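Local coordinates for protein putative ATPase, AAA family (Prochlorococcus marinus subsp. pastoris str. CCMP1986, PDB 3CTD) that probably acts as a DNA-dependent ATPase of the RarA/MGS1/WRNIP1 subfamily in responses to stalled DNA replication, here represented by its C-terminal part, at residues B[70-75]-B[92-97]; B[76-81]-B[118-123]; B[159-164]-B[171-176]. The protein carries 1 engineered substitution. One frame throughout, in Å; residues are numbered along the deposited sequence.

Interaction 1. Residues B[70-75]-B[92-97]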
loop_
_atom_site.group_PDB
_atom_site.type_symbol
_atom_site.label_atom_id
_atom_site.label_comp_id
_atom_site.label_asym_id
_atom_site.label_seq_id
_atom_site.Cartn_x
_atom_site.Cartn_y
_atom_site.Cartn_z
ATOM N N PHE B 70 -10.873 -18.620 5.246
ATOM C CA PHE B 70 -11.248 -19.194 3.970
ATOM C C PHE B 70 -11.820 -18.118 3.013
ATOM O O PHE B 70 -11.411 -18.011 1.861
ATOM C CB PHE B 70 -12.192 -20.370 4.160
ATOM C CG PHE B 70 -12.669 -20.964 2.898
ATOM C CD1 PHE B 70 -11.775 -21.502 1.987
ATOM C CD2 PHE B 70 -14.020 -20.993 2.605
ATOM C CE1 PHE B 70 -12.223 -22.078 0.791
ATOM C CE2 PHE B 70 -14.476 -21.551 1.411
ATOM C CZ PHE B 70 -13.569 -22.111 0.497
ATOM N N ILE B 71 -12.703 -17.270 3.493
ATOM C CA ILE B 71 -13.265 -16.228 2.606
ATOM C C ILE B 71 -12.156 -15.290 2.098
ATOM O O ILE B 71 -12.100 -14.955 0.920
ATOM C CB ILE B 71 -14.341 -15.392 3.342
ATOM C CG1 ILE B 71 -15.495 -16.297 3.818
ATOM C CG2 ILE B 71 -14.773 -14.200 2.506
ATOM C CD1 ILE B 71 -16.315 -15.659 4.963
ATOM N N PHE B 72 -11.272 -14.876 2.990
ATOM C CA PHE B 72 -10.116 -14.031 2.604
ATOM C C PHE B 72 -9.152 -14.689 1.617
ATOM O O PHE B 72 -8.541 -13.990 0.819
ATOM C CB PHE B 72 -9.324 -13.535 3.815
ATOM C CG PHE B 72 -9.853 -12.275 4.375
ATOM C CD1 PHE B 72 -9.937 -11.131 3.579
ATOM C CD2 PHE B 72 -10.293 -12.218 5.677
ATOM C CE1 PHE B 72 -10.441 -9.948 4.088
ATOM C CE2 PHE B 72 -10.781 -11.040 6.174
ATOM C CZ PHE B 72 -10.871 -9.903 5.383
ATOM N N ARG B 73 -9.031 -16.014 1.665
ATOM C CA ARG B 73 -8.193 -16.730 0.682
ATOM C C ARG B 73 -8.736 -16.531 -0.715
ATOM O O ARG B 73 -7.995 -16.149 -1.621
ATOM C CB ARG B 73 -8.114 -18.231 0.991
ATOM C CG ARG B 73 -6.848 -18.666 1.703
ATOM C CD ARG B 73 -6.853 -20.176 2.070
ATOM N NE ARG B 73 -6.823 -20.156 3.520
ATOM C CZ ARG B 73 -7.646 -20.804 4.321
ATOM N NH1 ARG B 73 -8.561 -21.651 3.814
ATOM N NH2 ARG B 73 -7.506 -20.606 5.632
ATOM N N ARG B 74 -10.032 -16.773 -0.866
ATOM C CA ARG B 74 -10.704 -16.606 -2.131
ATOM C C ARG B 74 -10.750 -15.179 -2.592
ATOM O O ARG B 74 -10.673 -14.931 -3.776
ATOM C CB ARG B 74 -12.114 -17.199 -2.096
ATOM C CG ARG B 74 -12.117 -18.716 -2.049
ATOM C CD ARG B 74 -11.540 -19.442 -3.315
ATOM N NE ARG B 74 -11.381 -20.878 -3.014
ATOM C CZ ARG B 74 -12.326 -21.833 -3.184
ATOM N NH1 ARG B 74 -13.526 -21.530 -3.703
ATOM N NH2 ARG B 74 -12.069 -23.104 -2.835
ATOM N N LEU B 75 -10.863 -14.232 -1.670
ATOM C CA LEU B 75 -10.764 -12.838 -2.036
ATOM C C LEU B 75 -9.324 -12.478 -2.500
ATOM O O LEU B 75 -9.153 -11.704 -3.455
ATOM C CB LEU B 75 -11.188 -11.947 -0.875
ATOM C CG LEU B 75 -12.661 -11.884 -0.450
ATOM C CD1 LEU B 75 -12.734 -11.045 0.817
ATOM C CD2 LEU B 75 -13.436 -11.192 -1.536
ATOM N N VAL B 92 -3.217 -5.395 -2.693
ATOM C CA VAL B 92 -2.739 -4.698 -1.505
ATOM C C VAL B 92 -3.905 -4.367 -0.580
ATOM O O VAL B 92 -3.794 -4.524 0.615
ATOM C CB VAL B 92 -1.993 -3.383 -1.877
ATOM C CG1 VAL B 92 -1.551 -2.601 -0.599
ATOM C CG2 VAL B 92 -0.812 -3.653 -2.857
ATOM N N VAL B 93 -5.031 -3.916 -1.132
ATOM C CA VAL B 93 -6.155 -3.486 -0.307
ATOM C C VAL B 93 -6.760 -4.698 0.424
ATOM O O VAL B 93 -7.030 -4.656 1.635
ATOM C CB VAL B 93 -7.246 -2.753 -1.171
ATOM C CG1 VAL B 93 -8.596 -2.584 -0.407
ATOM C CG2 VAL B 93 -6.724 -1.400 -1.699
ATOM N N VAL B 94 -7.009 -5.765 -0.315
ATOM C CA VAL B 94 -7.602 -6.957 0.260
ATOM C C VAL B 94 -6.686 -7.578 1.311
ATOM O O VAL B 94 -7.164 -8.062 2.319
ATOM C CB VAL B 94 -7.838 -8.032 -0.810
ATOM C CG1 VAL B 94 -8.188 -9.310 -0.137
ATOM C CG2 VAL B 94 -8.919 -7.581 -1.774
ATOM N N GLN B 95 -5.370 -7.568 1.064
ATOM C CA GLN B 95 -4.425 -8.130 2.011
ATOM C C GLN B 95 -4.471 -7.334 3.299
ATOM O O GLN B 95 -4.425 -7.862 4.399
ATOM C CB GLN B 95 -3.002 -8.178 1.443
ATOM C CG GLN B 95 -1.955 -8.553 2.476
ATOM C CD GLN B 95 -2.190 -9.938 3.019
ATOM O OE1 GLN B 95 -2.449 -10.898 2.251
ATOM N NE2 GLN B 95 -2.105 -10.077 4.348
ATOM N N SER B 96 -4.614 -6.046 3.140
ATOM C CA SER B 96 -4.720 -5.161 4.262
ATOM C C SER B 96 -6.062 -5.284 5.042
ATOM O O SER B 96 -6.081 -5.134 6.253
ATOM C CB SER B 96 -4.522 -3.747 3.707
ATOM O OG SER B 96 -4.727 -2.776 4.684
ATOM N N CYS B 97 -7.174 -5.544 4.344
ATOM C CA CYS B 97 -8.421 -5.981 4.958
ATOM C C CYS B 97 -8.221 -7.259 5.782
ATOM O O CYS B 97 -8.625 -7.308 6.953
ATOM C CB CYS B 97 -9.482 -6.190 3.879
ATOM S SG CYS B 97 -10.043 -4.612 3.168
#

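Interaction 2. Residues B[76-81]-B[118-123]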
loop_
_atom_site.group_PDB
_atom_site.type_symbol
_atom_site.label_atom_id
_atom_site.label_comp_id
_atom_site.label_asym_id
_atom_site.label_seq_id
_atom_site.Cartn_x
_atom_site.Cartn_y
_atom_site.Cartn_z
ATOM N N LEU B 76 -8.294 -13.038 -1.858
ATOM C CA LEU B 76 -6.926 -12.730 -2.261
ATOM C C LEU B 76 -6.709 -13.291 -3.664
ATOM O O LEU B 76 -6.277 -12.567 -4.570
ATOM C CB LEU B 76 -5.879 -13.276 -1.293
ATOM C CG LEU B 76 -5.708 -12.563 0.067
ATOM C CD1 LEU B 76 -4.969 -13.494 1.068
ATOM C CD2 LEU B 76 -5.022 -11.191 -0.016
ATOM N N ILE B 77 -7.045 -14.569 -3.842
ATOM C CA ILE B 77 -7.044 -15.205 -5.161
ATOM C C ILE B 77 -7.778 -14.415 -6.244
ATOM O O ILE B 77 -7.240 -14.160 -7.311
ATOM C CB ILE B 77 -7.651 -16.617 -5.088
ATOM C CG1 ILE B 77 -6.829 -17.479 -4.106
ATOM C CG2 ILE B 77 -7.760 -17.240 -6.487
ATOM C CD1 ILE B 77 -7.394 -18.915 -3.906
ATOM N N SER B 78 -9.027 -14.057 -5.988
ATOM C CA SER B 78 -9.811 -13.346 -6.960
ATOM C C SER B 78 -9.195 -11.949 -7.275
ATOM O O SER B 78 -9.244 -11.465 -8.414
ATOM C CB SER B 78 -11.262 -13.269 -6.485
ATOM O OG SER B 78 -11.811 -12.074 -6.974
ATOM N N ALA B 79 -8.558 -11.327 -6.299
ATOM C CA ALA B 79 -7.842 -10.083 -6.576
ATOM C C ALA B 79 -6.729 -10.193 -7.643
ATOM O O ALA B 79 -6.346 -9.204 -8.276
ATOM C CB ALA B 79 -7.292 -9.496 -5.256
ATOM N N CYS B 80 -6.188 -11.386 -7.849
ATOM C CA CYS B 80 -5.169 -11.563 -8.888
ATOM C C CYS B 80 -5.718 -12.286 -10.116
ATOM O O CYS B 80 -5.321 -12.004 -11.257
ATOM C CB CYS B 80 -3.914 -12.281 -8.338
ATOM S SG CYS B 80 -3.103 -11.240 -7.069
ATOM N N GLU B 81 -6.640 -13.208 -9.883
ATOM C CA GLU B 81 -7.196 -13.956 -10.974
ATOM C C GLU B 81 -8.240 -13.180 -11.781
ATOM O O GLU B 81 -8.259 -13.287 -13.001
ATOM C CB GLU B 81 -7.793 -15.246 -10.473
ATOM C CG GLU B 81 -8.670 -15.866 -11.497
ATOM C CD GLU B 81 -9.101 -17.284 -11.161
ATOM O OE1 GLU B 81 -8.979 -18.128 -12.065
ATOM O OE2 GLU B 81 -9.557 -17.566 -10.031
ATOM N N LEU B 118 -16.712 -5.756 -1.509
ATOM C CA LEU B 118 -17.262 -4.656 -2.331
ATOM C C LEU B 118 -16.244 -4.080 -3.277
ATOM O O LEU B 118 -16.542 -3.754 -4.419
ATOM C CB LEU B 118 -17.815 -3.544 -1.431
ATOM C CG LEU B 118 -19.148 -3.921 -0.760
ATOM C CD1 LEU B 118 -19.417 -2.944 0.371
ATOM C CD2 LEU B 118 -20.328 -3.987 -1.784
ATOM N N TYR B 119 -15.011 -3.979 -2.801
ATOM C CA TYR B 119 -13.932 -3.368 -3.578
ATOM C C TYR B 119 -13.639 -4.146 -4.876
ATOM O O TYR B 119 -13.453 -3.554 -5.936
ATOM C CB TYR B 119 -12.684 -3.318 -2.714
ATOM C CG TYR B 119 -11.518 -2.711 -3.412
ATOM C CD1 TYR B 119 -11.144 -1.406 -3.194
ATOM C CD2 TYR B 119 -10.767 -3.446 -4.295
ATOM C CE1 TYR B 119 -10.016 -0.840 -3.856
ATOM C CE2 TYR B 119 -9.641 -2.888 -4.970
ATOM C CZ TYR B 119 -9.270 -1.596 -4.741
ATOM O OH TYR B 119 -8.155 -1.079 -5.408
ATOM N N LEU B 120 -13.541 -5.475 -4.762
ATOM C CA LEU B 120 -13.356 -6.340 -5.922
ATOM C C LEU B 120 -14.586 -6.309 -6.829
ATOM O O LEU B 120 -14.437 -6.201 -8.033
ATOM C CB LEU B 120 -13.024 -7.765 -5.494
ATOM C CG LEU B 120 -11.711 -7.886 -4.728
ATOM C CD1 LEU B 120 -11.369 -9.347 -4.412
ATOM C CD2 LEU B 120 -10.593 -7.208 -5.530
ATOM N N ALA B 121 -15.799 -6.363 -6.266
ATOM C CA ALA B 121 -17.011 -6.331 -7.089
ATOM C C ALA B 121 -17.065 -5.117 -8.028
ATOM O O ALA B 121 -17.498 -5.232 -9.169
ATOM C CB ALA B 121 -18.222 -6.352 -6.210
ATOM N N ILE B 122 -16.641 -3.944 -7.544
ATOM C CA ILE B 122 -16.710 -2.752 -8.354
ATOM C C ILE B 122 -15.421 -2.397 -9.084
ATOM O O ILE B 122 -15.385 -1.369 -9.757
ATOM C CB ILE B 122 -17.236 -1.522 -7.543
ATOM C CG1 ILE B 122 -16.243 -1.044 -6.464
ATOM C CG2 ILE B 122 -18.549 -1.874 -6.866
ATOM C CD1 ILE B 122 -16.792 0.121 -5.637
ATOM N N SER B 123 -14.363 -3.213 -8.979
ATOM C CA SER B 123 -13.128 -2.880 -9.703
ATOM C C SER B 123 -13.274 -3.270 -11.145
ATOM O O SER B 123 -14.038 -4.223 -11.441
ATOM C CB SER B 123 -11.932 -3.630 -9.126
ATOM O OG SER B 123 -11.709 -3.236 -7.794
#

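Interaction 3. Residues B[159-164]-B[171-176]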
loop_
_atom_site.group_PDB
_atom_site.type_symbol
_atom_site.label_atom_id
_atom_site.label_comp_id
_atom_site.label_asym_id
_atom_site.label_seq_id
_atom_site.Cartn_x
_atom_site.Cartn_y
_atom_site.Cartn_z
ATOM N N LEU B 159 23.855 -8.064 -22.158
ATOM C CA LEU B 159 23.820 -6.578 -22.012
ATOM C C LEU B 159 22.683 -6.070 -21.096
ATOM O O LEU B 159 21.573 -6.604 -21.084
ATOM C CB LEU B 159 23.818 -5.844 -23.361
ATOM C CG LEU B 159 25.089 -6.176 -24.173
ATOM C CD1 LEU B 159 24.852 -6.001 -25.683
ATOM C CD2 LEU B 159 26.339 -5.411 -23.685
ATOM N N ASN B 160 22.978 -5.043 -20.312
ATOM C CA ASN B 160 22.074 -4.641 -19.274
ATOM C C ASN B 160 21.339 -3.403 -19.726
ATOM O O ASN B 160 21.962 -2.359 -19.983
ATOM C CB ASN B 160 22.866 -4.366 -17.993
ATOM C CG ASN B 160 21.995 -4.262 -16.755
ATOM O OD1 ASN B 160 20.994 -3.513 -16.712
ATOM N ND2 ASN B 160 22.393 -4.999 -15.721
ATOM N N PRO B 161 20.007 -3.519 -19.822
ATOM C CA PRO B 161 19.154 -2.390 -20.196
ATOM C C PRO B 161 19.414 -1.108 -19.372
ATOM O O PRO B 161 19.179 -0.034 -19.904
ATOM C CB PRO B 161 17.731 -2.923 -19.974
ATOM C CG PRO B 161 17.880 -4.438 -20.038
ATOM C CD PRO B 161 19.256 -4.774 -19.596
ATOM N N HIS B 162 19.882 -1.218 -18.120
ATOM C CA HIS B 162 20.188 -0.048 -17.299
ATOM C C HIS B 162 21.444 0.684 -17.765
ATOM O O HIS B 162 21.648 1.853 -17.428
ATOM C CB HIS B 162 20.448 -0.425 -15.837
ATOM C CG HIS B 162 19.277 -1.023 -15.130
ATOM N ND1 HIS B 162 18.028 -0.433 -15.124
ATOM C CD2 HIS B 162 19.166 -2.159 -14.397
ATOM C CE1 HIS B 162 17.189 -1.195 -14.443
ATOM N NE2 HIS B 162 17.859 -2.241 -13.983
ATOM N N ASN B 163 22.335 -0.006 -18.478
ATOM C CA ASN B 163 23.545 0.650 -18.991
ATOM C C ASN B 163 23.260 1.247 -20.390
ATOM O O ASN B 163 24.115 1.847 -21.022
ATOM C CB ASN B 163 24.734 -0.327 -19.033
ATOM C CG ASN B 163 25.180 -0.811 -17.629
ATOM O OD1 ASN B 163 25.251 -0.029 -16.669
ATOM N ND2 ASN B 163 25.491 -2.116 -17.518
ATOM N N TYR B 164 22.043 1.078 -20.882
ATOM C CA TYR B 164 21.836 1.253 -22.306
ATOM C C TYR B 164 21.577 2.703 -22.660
ATOM O O TYR B 164 20.630 3.325 -22.165
ATOM C CB TYR B 164 20.711 0.350 -22.792
ATOM C CG TYR B 164 20.527 0.307 -24.280
ATOM C CD1 TYR B 164 21.479 -0.293 -25.097
ATOM C CD2 TYR B 164 19.382 0.866 -24.885
ATOM C CE1 TYR B 164 21.302 -0.341 -26.480
ATOM C CE2 TYR B 164 19.215 0.819 -26.243
ATOM C CZ TYR B 164 20.181 0.214 -27.039
ATOM O OH TYR B 164 19.999 0.141 -28.409
ATOM N N GLN B 171 17.281 -7.330 -27.354
ATOM C CA GLN B 171 17.990 -8.514 -26.891
ATOM C C GLN B 171 16.996 -9.657 -26.749
ATOM O O GLN B 171 15.870 -9.449 -26.341
ATOM C CB GLN B 171 18.729 -8.219 -25.551
ATOM C CG GLN B 171 19.546 -9.373 -24.938
ATOM C CD GLN B 171 20.430 -8.903 -23.792
ATOM O OE1 GLN B 171 21.625 -9.132 -23.804
ATOM N NE2 GLN B 171 19.843 -8.238 -22.787
ATOM N N GLU B 172 17.417 -10.867 -27.066
ATOM C CA GLU B 172 16.511 -12.018 -27.022
ATOM C C GLU B 172 16.321 -12.449 -25.585
ATOM O O GLU B 172 17.319 -12.647 -24.868
ATOM C CB GLU B 172 17.116 -13.211 -27.792
ATOM C CG GLU B 172 17.535 -12.930 -29.252
ATOM C CD GLU B 172 18.348 -14.091 -29.897
ATOM O OE1 GLU B 172 18.231 -15.238 -29.413
ATOM O OE2 GLU B 172 19.105 -13.855 -30.883
ATOM N N TYR B 173 15.065 -12.657 -25.189
ATOM C CA TYR B 173 14.708 -13.107 -23.847
ATOM C C TYR B 173 14.050 -14.467 -23.863
ATOM O O TYR B 173 14.032 -15.210 -22.860
ATOM C CB TYR B 173 13.853 -12.047 -23.123
ATOM C CG TYR B 173 14.670 -10.773 -22.848
ATOM C CD1 TYR B 173 15.833 -10.828 -22.076
ATOM C CD2 TYR B 173 14.296 -9.538 -23.361
ATOM C CE1 TYR B 173 16.605 -9.691 -21.834
ATOM C CE2 TYR B 173 15.041 -8.397 -23.125
ATOM C CZ TYR B 173 16.212 -8.485 -22.369
ATOM O OH TYR B 173 17.019 -7.377 -22.147
ATOM N N LEU B 174 13.525 -14.825 -25.024
ATOM C CA LEU B 174 12.915 -16.150 -25.211
ATOM C C LEU B 174 13.919 -16.963 -25.995
ATOM O O LEU B 174 14.751 -16.406 -26.697
ATOM C CB LEU B 174 11.615 -16.038 -26.018
ATOM C CG LEU B 174 10.367 -15.649 -25.235
ATOM C CD1 LEU B 174 9.369 -14.862 -26.127
ATOM C CD2 LEU B 174 9.732 -16.859 -24.653
ATOM N N PRO B 175 13.830 -18.285 -25.915
ATOM C CA PRO B 175 14.664 -19.056 -26.870
ATOM C C PRO B 175 14.350 -18.675 -28.325
ATOM O O PRO B 175 13.213 -18.288 -28.624
ATOM C CB PRO B 175 14.246 -20.495 -26.614
ATOM C CG PRO B 175 13.526 -20.469 -25.184
ATOM C CD PRO B 175 12.883 -19.112 -25.137
ATOM N N THR B 176 15.335 -18.784 -29.214
ATOM C CA THR B 176 15.176 -18.424 -30.630
ATOM C C THR B 176 13.970 -19.055 -31.333
ATOM O O THR B 176 13.303 -18.365 -32.116
ATOM C CB THR B 176 16.487 -18.690 -31.510
ATOM O OG1 THR B 176 16.782 -20.099 -31.614
ATOM C CG2 THR B 176 17.685 -18.022 -30.908
#

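Interaction 1. Residues B[70-75]-B[92-97]
The ring of F72 reaches across to the backbone and CB of C97, and L75 meets a methyl of V94 one turn further along. CZ of F72 lies 3.8 Å from the carbonyl carbon C of C97, while CE1 of the same ring is 3.9 Å from CB of C97. The ring also approaches the backbone of V94 obliquely, its CE1 being 4.2 Å from V94 O. A long flat side chain suits this place because it spans a gap that a short aliphatic one could not. The second pair is closer to the backbones: CB of L75 rests 4.1 Å from CG1 of V94. The CB of V94 points toward the other helix and this methyl is anti to the backbone N (chi1 169°); together they bring CG1 to the interface. Valine holds the methyl close to its own backbone, which suits the short reach to CB of L75. All four residues are buried, and no hydrogen bond joins the two segments.

Further out, other helices hold these side chains in place. F72 touches L113 of helix 110-121, and the side chain of L75 packs on A116 and S117 of that helix and on F42 and I46 of helix 36-47. C97 packs on I91 of the third subunit, so the interface adjoins a contact between copies of the protein.

Behind the side chains, the axes of segments 70-75 and 92-97 approach to 10.1 Å at 172°, nearly antiparallel. At this separation F72 reaches C97 with its far ring carbons, while L75 needs only CB to meet V94. Helix 68-83 and helix 90-104 are joined by a short connection, so this is an antiparallel helical hairpin, here within the helical bundle part of the MgsA-type C-terminal region.

Interaction 2. Residues B[76-81]-B[118-123]
L120 drives its two methyl groups against the helix that carries S78 and A79, and the contact across the segments is one of van der Waals packing alone. CD1 lies 3.8 Å from S78 OG and 3.9 Å from A79 N, while CD2 is 4.0 Å from CB of A79. The fork of the leucine thus presses on the backbone and on two small side chains, which leave room for it; the CA atoms of A79 and L120 are 6.7 Å apart. With CG beside its own backbone N (chi1 -63°), L120 sends both methyls toward the neighbouring helix. It also touches L75 and I83 of helix 68-83 and I46 of helix 36-47, so a branched aliphatic residue is well suited to this buried place.

Hydrogen bonds operate within each segment instead. The hydroxyl of S123 turns back on its own helix end, OG donating to Y119 O at 2.6 Å, with the donor tilted 32° from the carbonyl plane. K125 NZ also takes up the carbonyls of L120, A121 and S123 just beyond this end. In the other segment, I77 O accepts from two backbone N-H groups, that of C80 with 3-10 spacing and that of E81 with alpha spacing.

Aromatic contacts belong to the assembly: the ring of Y119, whose edge meets CD2 of L120, stacks with W191 of the third subunit.

Between these two segments the contact depends on shape and dispersion, not on polar bonds, while the helix end satisfies its carbonyls locally.

Interaction 3. Residues B[159-164]-B[171-176]
NE2 of Q171 is held by two partners: it donates to L159 O at 2.9 Å and to Y173 OH at 3.0 Å. The tyrosine oxygen lies in the plane of the glutamine amide, whereas L159 O sits 17° out of it. The other end of the amide is used as well, OE1 accepting from L159 N at 3.0 Å with a nearly straight N-H...O angle of 169°, in the carbonyl plane and on a lone pair. One side-chain amide therefore grips both the N-H and the C=O of L159, as a neighbouring strand's backbone would, and glutamine suits the place because it offers a donor and an acceptor side by side. Its CG is anti to the backbone N (chi1 -179°) and the chain beyond is extended, which carries the amide over to 159-164. An alanine at this position would remove the amide and would probably leave L159 N and O without these partners, with Y173 OH losing its donor too.

A looser van der Waals contact brings CG of P161 to 3.7 Å from Y173 OH, the two side chains meeting from opposite directions. Proline is apt beside N160, where the chain bends, because its ring holds phi near the value found here, which suits a turn; OD1 of N160 accepts from H162 N at 2.9 Å.

The region bears on a neighbouring copy. Y173 O receives a hydrogen bond from W57 NE1 of the second subunit, and H162 NE2 is hydrogen-bonded to OD1 of D82 of that subunit.

The bend at N160-H162 is an Asx turn, set in the irregular connection that runs from helix 131-139 to helix 191-197; two parts of this connection are tied by a bidentate side-chain amide and lean on another subunit.

How the interactions relate
From the N terminus, helix 68-83 supplies the first segments of both interaction 1 and interaction 2. Interaction 1 closes the loop from 70-75 to 92-97, bringing helix 90-104 back alongside; interaction 2 then joins 76-81 to 118-123 on helix 110-121. Their segments alternate, so the two loops cross and helix 68-83 is packed against both following helices. They touch directly, as where V94 meets L76, with centres about 9 Å apart. Interaction 3 comes later, in series, closing a short loop between 159-164 and 171-176. Its centre lies about 36 Å from that of interaction 1, in the non-helical stretch leading to helix 191-197.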